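Local coordinates for protein endonuclease 2 (PDB 4CXP) that cleaves RNA and single-stranded DNA, and less readily double-stranded DNA, using bound divalent metal ions to leave 5'-phosphorylated products, at residues T94-Y99 with A256-I261; I12-L17 with K23-L28; R149-H154 with D158-E163; K223-G228 with D233-S238. All blocks are in the same frame, centred on the assembly; numbering follows the deposited sequence.

Contact 1: residues T94-Y99 with A256-I261. With NAG (2-acetamido-2-deoxy-beta-D-glucopyranose), chain B.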
# COMPACT_ATOMS: atom_id res chain seq x y z
N THR A 94 -2.90 9.00 14.62
CA THR A 94 -3.14 9.85 15.77
C THR A 94 -4.44 9.48 16.46
O THR A 94 -4.50 9.37 17.67
CB THR A 94 -3.11 11.33 15.38
OG1 THR A 94 -1.78 11.65 15.00
CG2 THR A 94 -3.52 12.22 16.54
N GLN A 95 -5.50 9.25 15.68
CA GLN A 95 -6.77 8.85 16.27
C GLN A 95 -6.64 7.56 17.08
O GLN A 95 -7.19 7.46 18.18
CB GLN A 95 -7.83 8.69 15.18
CG GLN A 95 -8.20 9.98 14.50
CD GLN A 95 -9.13 9.76 13.33
OE1 GLN A 95 -9.88 8.79 13.30
NE2 GLN A 95 -9.06 10.66 12.36
N LEU A 96 -5.92 6.58 16.54
CA LEU A 96 -5.83 5.30 17.22
C LEU A 96 -5.02 5.36 18.52
O LEU A 96 -5.20 4.52 19.38
CB LEU A 96 -5.24 4.25 16.28
CG LEU A 96 -6.20 3.81 15.18
CD1 LEU A 96 -5.44 3.06 14.11
CD2 LEU A 96 -7.35 2.95 15.70
N LEU A 97 -4.16 6.36 18.67
CA LEU A 97 -3.45 6.56 19.93
C LEU A 97 -4.40 6.79 21.09
O LEU A 97 -4.03 6.58 22.23
CB LEU A 97 -2.49 7.75 19.84
CG LEU A 97 -1.25 7.53 18.99
CD1 LEU A 97 -0.54 8.86 18.76
CD2 LEU A 97 -0.33 6.52 19.66
N SER A 98 -5.62 7.24 20.79
CA SER A 98 -6.61 7.48 21.83
C SER A 98 -7.40 6.23 22.23
O SER A 98 -8.25 6.29 23.13
CB SER A 98 -7.58 8.59 21.39
OG SER A 98 -8.50 8.09 20.44
N TYR A 99 -7.13 5.09 21.60
CA TYR A 99 -7.89 3.87 21.88
C TYR A 99 -7.68 3.44 23.30
O TYR A 99 -6.54 3.29 23.74
CB TYR A 99 -7.49 2.73 20.96
CG TYR A 99 -8.25 1.45 21.24
CD1 TYR A 99 -9.62 1.38 20.98
CD2 TYR A 99 -7.63 0.33 21.78
CE1 TYR A 99 -10.34 0.23 21.23
CE2 TYR A 99 -8.35 -0.83 22.05
CZ TYR A 99 -9.70 -0.87 21.76
OH TYR A 99 -10.46 -2.00 21.99
N ALA A 256 4.41 -2.74 12.46
CA ALA A 256 5.25 -1.96 13.35
C ALA A 256 4.52 -0.71 13.84
O ALA A 256 4.67 -0.30 15.00
CB ALA A 256 6.54 -1.60 12.67
N THR A 257 3.76 -0.10 12.95
CA THR A 257 3.00 1.10 13.29
C THR A 257 1.88 0.77 14.28
O THR A 257 1.73 1.47 15.29
CB THR A 257 2.49 1.77 12.01
OG1 THR A 257 3.59 2.09 11.17
CG2 THR A 257 1.72 3.01 12.33
N LEU A 258 1.10 -0.27 14.03
CA LEU A 258 0.07 -0.68 14.96
C LEU A 258 0.66 -1.07 16.32
O LEU A 258 0.10 -0.75 17.37
CB LEU A 258 -0.78 -1.81 14.41
CG LEU A 258 -1.60 -1.47 13.15
CD1 LEU A 258 -2.36 -2.68 12.66
CD2 LEU A 258 -2.55 -0.30 13.37
N ASN A 259 1.81 -1.74 16.31
CA ASN A 259 2.45 -2.09 17.56
C ASN A 259 2.83 -0.85 18.37
O ASN A 259 2.63 -0.80 19.58
CB ASN A 259 3.68 -2.97 17.32
CG ASN A 259 3.30 -4.39 16.93
OD1 ASN A 259 2.17 -4.82 17.12
ND2 ASN A 259 4.25 -5.12 16.40
N ARG A 260 3.37 0.16 17.70
CA ARG A 260 3.69 1.42 18.39
C ARG A 260 2.43 2.10 18.90
O ARG A 260 2.42 2.60 20.02
CB ARG A 260 4.44 2.35 17.46
CG ARG A 260 5.90 2.01 17.31
CD ARG A 260 6.70 3.06 16.54
NE ARG A 260 6.28 3.20 15.14
CZ ARG A 260 6.76 2.52 14.12
NH1 ARG A 260 7.76 1.65 14.27
NH2 ARG A 260 6.26 2.76 12.91
N ILE A 261 1.39 2.17 18.08
CA ILE A 261 0.15 2.85 18.44
C ILE A 261 -0.49 2.25 19.68
O ILE A 261 -0.90 2.97 20.59
CB ILE A 261 -0.88 2.76 17.28
CG1 ILE A 261 -0.47 3.68 16.14
CG2 ILE A 261 -2.28 3.11 17.75
CD1 ILE A 261 -1.24 3.40 14.87
C1 NAG B . -9.12 12.49 9.41
C2 NAG B . -9.40 13.06 7.98
C3 NAG B . -10.71 13.84 8.00
C4 NAG B . -11.82 12.95 8.55
C5 NAG B . -11.40 12.26 9.85
C6 NAG B . -12.37 11.17 10.27
C7 NAG B . -7.27 13.43 6.80
C8 NAG B . -6.25 14.41 6.33
N2 NAG B . -8.33 13.91 7.45
O3 NAG B . -11.00 14.33 6.68
O4 NAG B . -12.98 13.68 8.90
O5 NAG B . -10.13 11.62 9.76
O6 NAG B . -12.52 10.25 9.21
O7 NAG B . -7.12 12.22 6.59
O HOH W 1 -3.73 3.25 21.43
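Leu96, on the last turn of helix 85-96, and Ile261, near the C-terminal end of helix 233-262, make the tightest meeting here. From CB outward, the leucine meets the second helix in steps. Its CB lies only 3.5 Å from Ile261 CG2, closer than ordinary carbon-carbon contact. Beyond CG, the CD1 branch turns toward the second helix: it lies 4.3 Å from the tip CD1 of Ile261 and, at the margin of contact, 4.5 Å from Leu258 CD2. CD2 is the branch turned away from that helix. The isoleucine presents its CG2 methyl because CG2 stands anti to the backbone N, while CG1 (chi1 -73°) sits beside it. Leu97 reaches the same residue less closely, its CD2 ending 3.7 Å from Ile261 O at the exposed margin.

Backbone polarity is served separately. A water lies between the two segments, 2.8 Å from Leu96 O and 3.0 Å from Ile261 O, while Leu96 O also accepts from Tyr99 N in a type I turn. On the far side of the helix, Gln95 NE2 donates to the ring oxygen O5 of an N-acetylglucosamine at 3.0 Å, and also to Asn91 OD1 at a glycosylated asparagine.

Residues 256-261 belong to the propeptide removed in the mature form, yet they are ordered here as regular helix. Leu96 also packs on Leu28 of helix 19-28 and Val118 of helix 111-124, while Ile261 touches Thr93; the contact thus sits where helix 233-262 ends among three shorter helices.

Contact 2: residues I12-L17 with K23-L28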
# COMPACT_ATOMS: atom_id res chain seq x y z
N ILE A 12 0.25 -10.33 6.29
CA ILE A 12 1.60 -10.22 6.85
C ILE A 12 1.52 -9.41 8.15
O ILE A 12 2.07 -9.80 9.19
CB ILE A 12 2.58 -9.59 5.85
CG1 ILE A 12 2.82 -10.54 4.69
CG2 ILE A 12 3.88 -9.22 6.54
CD1 ILE A 12 3.60 -9.93 3.55
N ALA A 13 0.84 -8.27 8.10
CA ALA A 13 0.81 -7.41 9.26
C ALA A 13 0.19 -8.08 10.46
O ALA A 13 0.71 -7.99 11.58
CB ALA A 13 0.07 -6.13 8.95
N GLN A 14 -0.94 -8.75 10.27
CA GLN A 14 -1.66 -9.23 11.44
C GLN A 14 -0.84 -10.30 12.18
O GLN A 14 -0.88 -10.37 13.40
CB GLN A 14 -3.07 -9.71 11.11
CG GLN A 14 -3.90 -10.00 12.36
CD GLN A 14 -5.38 -10.17 12.09
OE1 GLN A 14 -5.80 -10.40 10.95
NE2 GLN A 14 -6.21 -10.00 13.12
N THR A 15 -0.06 -11.08 11.45
CA THR A 15 0.79 -12.09 12.07
C THR A 15 2.03 -11.53 12.76
O THR A 15 2.69 -12.26 13.49
CB THR A 15 1.17 -13.22 11.09
OG1 THR A 15 1.99 -12.69 10.05
CG2 THR A 15 -0.06 -13.88 10.52
N ARG A 16 2.32 -10.25 12.57
CA ARG A 16 3.47 -9.57 13.18
C ARG A 16 3.05 -8.65 14.33
O ARG A 16 3.87 -7.93 14.87
CB ARG A 16 4.24 -8.79 12.13
CG ARG A 16 4.91 -9.66 11.10
CD ARG A 16 5.67 -8.83 10.09
NE ARG A 16 6.85 -8.20 10.66
CZ ARG A 16 7.99 -8.82 10.88
NH1 ARG A 16 8.15 -10.09 10.52
NH2 ARG A 16 8.98 -8.15 11.43
N LEU A 17 1.79 -8.69 14.74
CA LEU A 17 1.34 -7.86 15.84
C LEU A 17 1.83 -8.43 17.17
O LEU A 17 1.85 -9.64 17.38
CB LEU A 17 -0.18 -7.77 15.85
CG LEU A 17 -0.80 -7.11 14.62
CD1 LEU A 17 -2.30 -7.07 14.76
CD2 LEU A 17 -0.22 -5.73 14.37
N LYS A 23 -4.72 -7.67 20.45
CA LYS A 23 -5.91 -7.52 21.26
C LYS A 23 -6.76 -6.35 20.77
O LYS A 23 -7.97 -6.48 20.60
CB LYS A 23 -5.52 -7.36 22.74
CG LYS A 23 -6.70 -7.20 23.68
CD LYS A 23 -6.26 -7.32 25.12
CE LYS A 23 -7.44 -7.28 26.07
NZ LYS A 23 -7.96 -5.90 26.25
N ALA A 24 -6.14 -5.20 20.54
CA ALA A 24 -6.87 -4.02 20.08
C ALA A 24 -7.51 -4.27 18.72
O ALA A 24 -8.66 -3.88 18.48
CB ALA A 24 -5.95 -2.81 20.02
N VAL A 25 -6.79 -4.92 17.83
CA VAL A 25 -7.34 -5.23 16.51
C VAL A 25 -8.55 -6.17 16.63
O VAL A 25 -9.58 -5.93 15.99
CB VAL A 25 -6.25 -5.78 15.58
CG1 VAL A 25 -6.84 -6.42 14.33
CG2 VAL A 25 -5.29 -4.66 15.22
N LYS A 26 -8.45 -7.22 17.45
CA LYS A 26 -9.59 -8.12 17.65
C LYS A 26 -10.81 -7.34 18.18
O LYS A 26 -11.94 -7.58 17.76
CB LYS A 26 -9.22 -9.29 18.56
CG LYS A 26 -8.23 -10.31 17.95
CD LYS A 26 -8.68 -11.05 16.69
CE LYS A 26 -7.62 -12.04 16.23
NZ LYS A 26 -8.01 -12.88 15.07
N GLU A 27 -10.57 -6.39 19.09
CA GLU A 27 -11.65 -5.61 19.69
C GLU A 27 -12.27 -4.62 18.71
O GLU A 27 -13.47 -4.37 18.75
CB GLU A 27 -11.13 -4.86 20.92
CG GLU A 27 -10.79 -5.82 22.07
CD GLU A 27 -9.97 -5.20 23.18
OE1 GLU A 27 -9.43 -4.09 23.01
OE2 GLU A 27 -9.82 -5.85 24.24
N LEU A 28 -11.46 -4.03 17.83
CA LEU A 28 -11.93 -3.01 16.90
C LEU A 28 -12.60 -3.57 15.65
O LEU A 28 -13.41 -2.89 15.02
CB LEU A 28 -10.79 -2.08 16.52
CG LEU A 28 -10.40 -1.07 17.60
CD1 LEU A 28 -9.08 -0.41 17.27
CD2 LEU A 28 -11.50 -0.04 17.77
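Val25 offers one methyl to each of two residues of the preceding helix and its exit. With chi1 at 166°, its CG1 is swung toward the Gln14 amide and ends 3.8 Å from NE2, whereas CG2 meets Leu17 CD1 at 3.9 Å. Gln14 reaches across as a stretched arm: CG is anti to the backbone N (chi1 -171°) and the chain stays extended, which carries the amide over to the facing helix. Lys26 arrives differently. It bends at chi2 (-62°) and then runs straight, and its NZ stops 3.9 Å from Gln14 NE2, the two chains meeting nearly at right angles. Leu17 and Val25 also run crosswise, with Leu17 CD1 and Val25 CG2 as the touching ends.

Gln14 CA lies 8.6 Å from Val25 CA, and Leu17 CA 9.1 Å from Lys23 CA, the spacings at which the end of helix 3-15 and its exit face helix 19-28. Asn259 of helix 233-262 touches Leu17.

The closeness of two donors is probably made tolerable by a shared acceptor: Gln14 NE2 and Lys26 NZ both donate to Gly35 O, while Gln14 OE1 accepts from Leu37 N. The polar ends therefore hold the loop after the helix pair, and the valine and leucine supply the apolar part.

Contact 3: residues R149-H154 with D158-E163. With ZN (zinc ion), chain F; SO4 (sulfate ion), chain J.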
# COMPACT_ATOMS: atom_id res chain seq x y z
N ARG A 149 -4.09 -8.18 -23.45
CA ARG A 149 -5.27 -7.39 -23.08
C ARG A 149 -4.94 -5.95 -22.79
O ARG A 149 -3.89 -5.63 -22.24
CB ARG A 149 -5.93 -8.00 -21.85
CG ARG A 149 -6.40 -9.42 -22.04
CD ARG A 149 -7.49 -9.51 -23.10
NE ARG A 149 -7.93 -10.87 -23.24
CZ ARG A 149 -8.86 -11.28 -24.09
NH1 ARG A 149 -9.49 -10.41 -24.88
NH2 ARG A 149 -9.18 -12.57 -24.15
N LYS A 150 -5.86 -5.05 -23.12
CA LYS A 150 -5.70 -3.64 -22.78
C LYS A 150 -5.65 -3.45 -21.27
O LYS A 150 -6.42 -4.05 -20.54
CB LYS A 150 -6.85 -2.81 -23.35
CG LYS A 150 -6.87 -2.73 -24.87
CD LYS A 150 -8.04 -1.91 -25.39
N ALA A 151 -4.75 -2.59 -20.82
CA ALA A 151 -4.66 -2.21 -19.43
C ALA A 151 -3.96 -0.89 -19.32
O ALA A 151 -3.11 -0.57 -20.13
CB ALA A 151 -3.91 -3.24 -18.61
N ASN A 152 -4.25 -0.13 -18.28
CA ASN A 152 -3.44 1.04 -17.99
C ASN A 152 -2.34 0.68 -16.99
O ASN A 152 -2.42 -0.31 -16.26
CB ASN A 152 -4.28 2.24 -17.57
CG ASN A 152 -4.87 2.09 -16.20
OD1 ASN A 152 -4.17 2.06 -15.20
ND2 ASN A 152 -6.19 1.99 -16.13
N LEU A 153 -1.29 1.50 -16.97
CA LEU A 153 -0.12 1.17 -16.19
C LEU A 153 -0.43 1.14 -14.69
O LEU A 153 0.11 0.32 -13.95
CB LEU A 153 1.01 2.15 -16.50
CG LEU A 153 2.35 1.80 -15.87
CD1 LEU A 153 2.90 0.48 -16.40
CD2 LEU A 153 3.34 2.93 -16.10
N HIS A 154 -1.28 2.05 -14.23
CA HIS A 154 -1.66 2.04 -12.84
C HIS A 154 -2.28 0.70 -12.42
O HIS A 154 -1.92 0.12 -11.40
CB HIS A 154 -2.61 3.20 -12.52
CG HIS A 154 -2.88 3.32 -11.06
ND1 HIS A 154 -2.23 4.22 -10.26
CD2 HIS A 154 -3.67 2.60 -10.24
CE1 HIS A 154 -2.63 4.06 -9.01
NE2 HIS A 154 -3.50 3.06 -8.97
N ASP A 158 -1.50 -2.03 -9.59
CA ASP A 158 -2.47 -2.37 -8.55
C ASP A 158 -2.77 -3.88 -8.54
O ASP A 158 -2.94 -4.45 -7.46
CB ASP A 158 -3.82 -1.66 -8.76
CG ASP A 158 -3.91 -0.27 -8.16
OD1 ASP A 158 -3.06 0.14 -7.34
OD2 ASP A 158 -4.91 0.41 -8.49
N SER A 159 -2.91 -4.45 -9.74
CA SER A 159 -3.54 -5.75 -9.90
C SER A 159 -2.86 -6.72 -10.84
O SER A 159 -2.71 -7.89 -10.51
CB SER A 159 -4.99 -5.55 -10.37
OG SER A 159 -5.76 -4.90 -9.38
N ASN A 160 -2.51 -6.32 -12.07
CA ASN A 160 -2.16 -7.35 -13.06
C ASN A 160 -0.91 -8.12 -12.72
O ASN A 160 -0.89 -9.34 -12.90
CB ASN A 160 -2.03 -6.81 -14.48
CG ASN A 160 -3.31 -6.22 -15.01
OD1 ASN A 160 -4.19 -6.93 -15.55
ND2 ASN A 160 -3.44 -4.96 -14.88
N ILE A 161 0.15 -7.45 -12.27
CA ILE A 161 1.37 -8.18 -11.92
C ILE A 161 1.05 -9.24 -10.85
O ILE A 161 1.42 -10.40 -10.99
CB ILE A 161 2.49 -7.24 -11.45
CG1 ILE A 161 2.95 -6.33 -12.60
CG2 ILE A 161 3.65 -8.06 -10.91
CD1 ILE A 161 3.80 -5.17 -12.13
N ILE A 162 0.38 -8.82 -9.78
CA ILE A 162 0.09 -9.74 -8.69
C ILE A 162 -0.81 -10.90 -9.16
O ILE A 162 -0.56 -12.05 -8.83
CB ILE A 162 -0.54 -8.99 -7.51
CG1 ILE A 162 0.48 -8.03 -6.90
CG2 ILE A 162 -1.04 -9.97 -6.45
CD1 ILE A 162 -0.14 -7.03 -5.94
N GLU A 163 -1.85 -10.58 -9.92
CA GLU A 163 -2.77 -11.60 -10.39
C GLU A 163 -2.08 -12.61 -11.29
O GLU A 163 -2.36 -13.82 -11.21
CB GLU A 163 -3.94 -10.97 -11.14
CG GLU A 163 -4.96 -10.25 -10.29
CD GLU A 163 -5.90 -9.37 -11.12
OE1 GLU A 163 -5.64 -9.14 -12.33
OE2 GLU A 163 -6.87 -8.84 -10.56
ZN ZN F . -4.51 2.16 -7.28
S SO4 J . -9.26 -6.30 -24.73
O1 SO4 J . -9.98 -5.29 -25.51
O2 SO4 J . -9.59 -7.63 -25.23
O3 SO4 J . -9.62 -6.22 -23.31
O4 SO4 J . -7.82 -6.06 -24.85
O HOH W 2 -6.15 3.37 -7.74
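His154 and Asp158 meet at a zinc ion, and coordination is the main interaction. His154 NE2 binds the metal at 2.2 Å. Asp158 chelates it unevenly, with OD2 at 2.2 Å and OD1 at 2.5 Å. A water at 2.1 Å takes a further position, and His130 NE2 is also a ligand. Asp158 OD2 lies at the edge of the imidazole, near its plane, and the ring and carboxylate planes are 88° apart. His154 brings its ring to the metal with CG anti to the backbone N (chi1 -173°). Second-shell partners fix both groups: His154 ND1 is hydrogen-bonded to Gly138 O, while Asp158 OD1 also receives Gln127 NE2 and the amino nitrogen of Trp1.

This histidine-aspartate pair, one helical turn apart at the head of helix 153-169, belongs to the three-metal cluster of the S1/P1 nucleases, in which the N-terminal Trp1 binds another of the three metals.

Among the hydrogen bonds, Asp158 N donates to His154 O at 2.8 Å with an N-H...O angle of 157°, at the start of the wider pi-type turn at 158-160. Asn152 is the N-cap, its OD1 accepting from His155 N.

Plain van der Waals contact is slight: Ala151 CB lies 4.1 Å from Asn160 ND2, which bonds weakly to His155 ND1.

Anion binding concerns the strand end. Arg149 NH1 donates in the guanidinium plane to sulfate O2 at 2.8 Å, and Lys150 N reaches O4 of the same ion, probably from the crystallisation liquor, also at 2.8 Å.

Contact 4: residues K223-G228 with D233-S238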
# COMPACT_ATOMS: atom_id res chain seq x y z
N LYS A 223 9.56 3.37 -16.05
CA LYS A 223 10.78 3.15 -16.81
C LYS A 223 10.54 2.21 -17.96
O LYS A 223 10.09 1.09 -17.76
CB LYS A 223 11.84 2.56 -15.89
CG LYS A 223 13.15 2.22 -16.57
CD LYS A 223 13.81 3.40 -17.23
CE LYS A 223 14.32 4.39 -16.21
NZ LYS A 223 15.24 5.37 -16.84
N GLY A 224 10.87 2.65 -19.16
CA GLY A 224 10.77 1.83 -20.36
C GLY A 224 9.39 1.77 -20.97
O GLY A 224 9.25 1.18 -22.02
N VAL A 225 8.38 2.40 -20.36
CA VAL A 225 7.00 2.22 -20.80
C VAL A 225 6.56 3.42 -21.61
O VAL A 225 6.70 4.56 -21.18
CB VAL A 225 6.05 2.02 -19.60
CG1 VAL A 225 4.64 1.83 -20.09
CG2 VAL A 225 6.49 0.84 -18.75
N THR A 226 6.00 3.14 -22.78
CA THR A 226 5.37 4.12 -23.64
C THR A 226 3.98 3.65 -23.97
O THR A 226 3.76 2.46 -24.16
CB THR A 226 6.17 4.29 -24.97
OG1 THR A 226 7.54 4.58 -24.68
CG2 THR A 226 5.58 5.39 -25.85
N GLU A 227 3.05 4.61 -24.06
CA GLU A 227 1.70 4.39 -24.53
C GLU A 227 1.74 3.43 -25.72
O GLU A 227 2.51 3.65 -26.66
CB GLU A 227 1.09 5.74 -24.96
CG GLU A 227 -0.30 5.72 -25.58
CD GLU A 227 -1.45 5.83 -24.59
OE1 GLU A 227 -1.25 6.08 -23.36
OE2 GLU A 227 -2.59 5.69 -25.05
N GLY A 228 0.91 2.39 -25.69
CA GLY A 228 0.83 1.43 -26.79
C GLY A 228 1.74 0.22 -26.68
O GLY A 228 1.59 -0.72 -27.46
N ASP A 233 6.37 -10.89 -20.44
CA ASP A 233 7.30 -11.56 -19.53
C ASP A 233 8.48 -10.69 -19.10
O ASP A 233 8.85 -10.70 -17.93
CB ASP A 233 7.84 -12.87 -20.12
CG ASP A 233 6.92 -14.06 -19.92
OD1 ASP A 233 5.85 -13.94 -19.30
OD2 ASP A 233 7.31 -15.16 -20.37
N GLU A 234 9.12 -9.95 -20.01
CA GLU A 234 10.30 -9.20 -19.63
C GLU A 234 9.97 -8.22 -18.51
O GLU A 234 10.69 -8.12 -17.51
CB GLU A 234 10.90 -8.48 -20.83
CG GLU A 234 12.16 -7.70 -20.53
CD GLU A 234 12.67 -6.98 -21.76
OE1 GLU A 234 12.16 -5.88 -22.05
OE2 GLU A 234 13.56 -7.53 -22.43
N TYR A 235 8.89 -7.48 -18.68
CA TYR A 235 8.47 -6.51 -17.67
C TYR A 235 8.02 -7.21 -16.39
O TYR A 235 8.37 -6.81 -15.29
CB TYR A 235 7.37 -5.61 -18.23
CG TYR A 235 7.03 -4.40 -17.37
CD1 TYR A 235 6.10 -4.47 -16.34
CD2 TYR A 235 7.66 -3.18 -17.60
CE1 TYR A 235 5.79 -3.36 -15.60
CE2 TYR A 235 7.35 -2.06 -16.84
CZ TYR A 235 6.40 -2.15 -15.86
OH TYR A 235 6.03 -1.08 -15.09
N PHE A 236 7.22 -8.26 -16.54
CA PHE A 236 6.73 -9.03 -15.42
C PHE A 236 7.86 -9.53 -14.53
O PHE A 236 7.86 -9.28 -13.33
CB PHE A 236 5.88 -10.19 -15.95
CG PHE A 236 5.42 -11.14 -14.88
CD1 PHE A 236 4.44 -10.79 -13.98
CD2 PHE A 236 5.98 -12.40 -14.78
CE1 PHE A 236 4.00 -11.68 -13.02
CE2 PHE A 236 5.56 -13.29 -13.83
CZ PHE A 236 4.57 -12.93 -12.93
N TYR A 237 8.80 -10.28 -15.09
CA TYR A 237 9.83 -10.89 -14.26
C TYR A 237 10.76 -9.85 -13.66
O TYR A 237 11.25 -10.03 -12.55
CB TYR A 237 10.62 -11.93 -15.04
CG TYR A 237 9.85 -13.18 -15.33
CD1 TYR A 237 9.41 -13.98 -14.32
CD2 TYR A 237 9.60 -13.57 -16.64
CE1 TYR A 237 8.71 -15.14 -14.59
CE2 TYR A 237 8.91 -14.72 -16.92
CZ TYR A 237 8.45 -15.50 -15.90
OH TYR A 237 7.77 -16.67 -16.16
N SER A 238 11.01 -8.77 -14.37
CA SER A 238 11.91 -7.77 -13.84
C SER A 238 11.28 -6.90 -12.76
O SER A 238 11.98 -6.43 -11.89
CB SER A 238 12.50 -6.92 -14.95
OG SER A 238 11.54 -6.22 -15.65
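Tyr235 OH, whose ring packs against Val225, is gripped by two groups: it donates to Ala221 O, at the end of helix 206-221, and accepts from Trp157 NE1 on helix 153-169. In the mostly helical S1/P1 nuclease fold, this ties the first turn of the long helix 233-262 to the end of helix 206-221 and to helix 153-169, while packing on Val225 joins it to the loop that leads into strand 230-231.

Across the contact, Val225 CG2 comes to 3.6 Å from Tyr235 CE2. The same methyl is 4.2 Å from Tyr235 OH, so it meets the outer end of the ring. The two side chains run at about a right angle, and the CG2 branch of the valine does the touching. Tyr235 places its ring there with CG anti to the backbone N (chi1 -169°). Lys223 O stands at the ring's edge, near its plane and 4.3 Å from CE2.

Further packing locates the pair: Val225 rests on Val144 and Ile142, and Tyr235 on Trp146 and Leu153, so both side chains also border strand 143-146 or its approach. The loop is tied to that strand again through Glu227 OE1, which bonds to Glu143 N, and through backbone bonding of Gly228 to Glu143.

Within the helix, Glu234 O accepts twice from one residue. Ser238 N bonds it at 3.2 Å, whereas Ser238 OG reaches it at 2.8 Å, tilted 20° from the carbonyl plane.

In the fold
Contact 2 comes first in the chain and closes a short loop between helices 3-15 and 19-28 before contact 1 opens at residue 94. Contact 1 then spans 156 residues to the final helix, and contacts 3 and 4 both nest within that span, one after the other, without crossing. Contacts 1 and 2 touch through Tyr99 OH and Glu27 OE1 at one end of the molecule. Contacts 3 and 4, about 11 Å apart between centres, touch through Leu153 and Tyr235 on the opposite side of the chain's centre. Helix 233-262 joins the two ends, supplying residues to contact 4 at its start and to contact 1 near its finish.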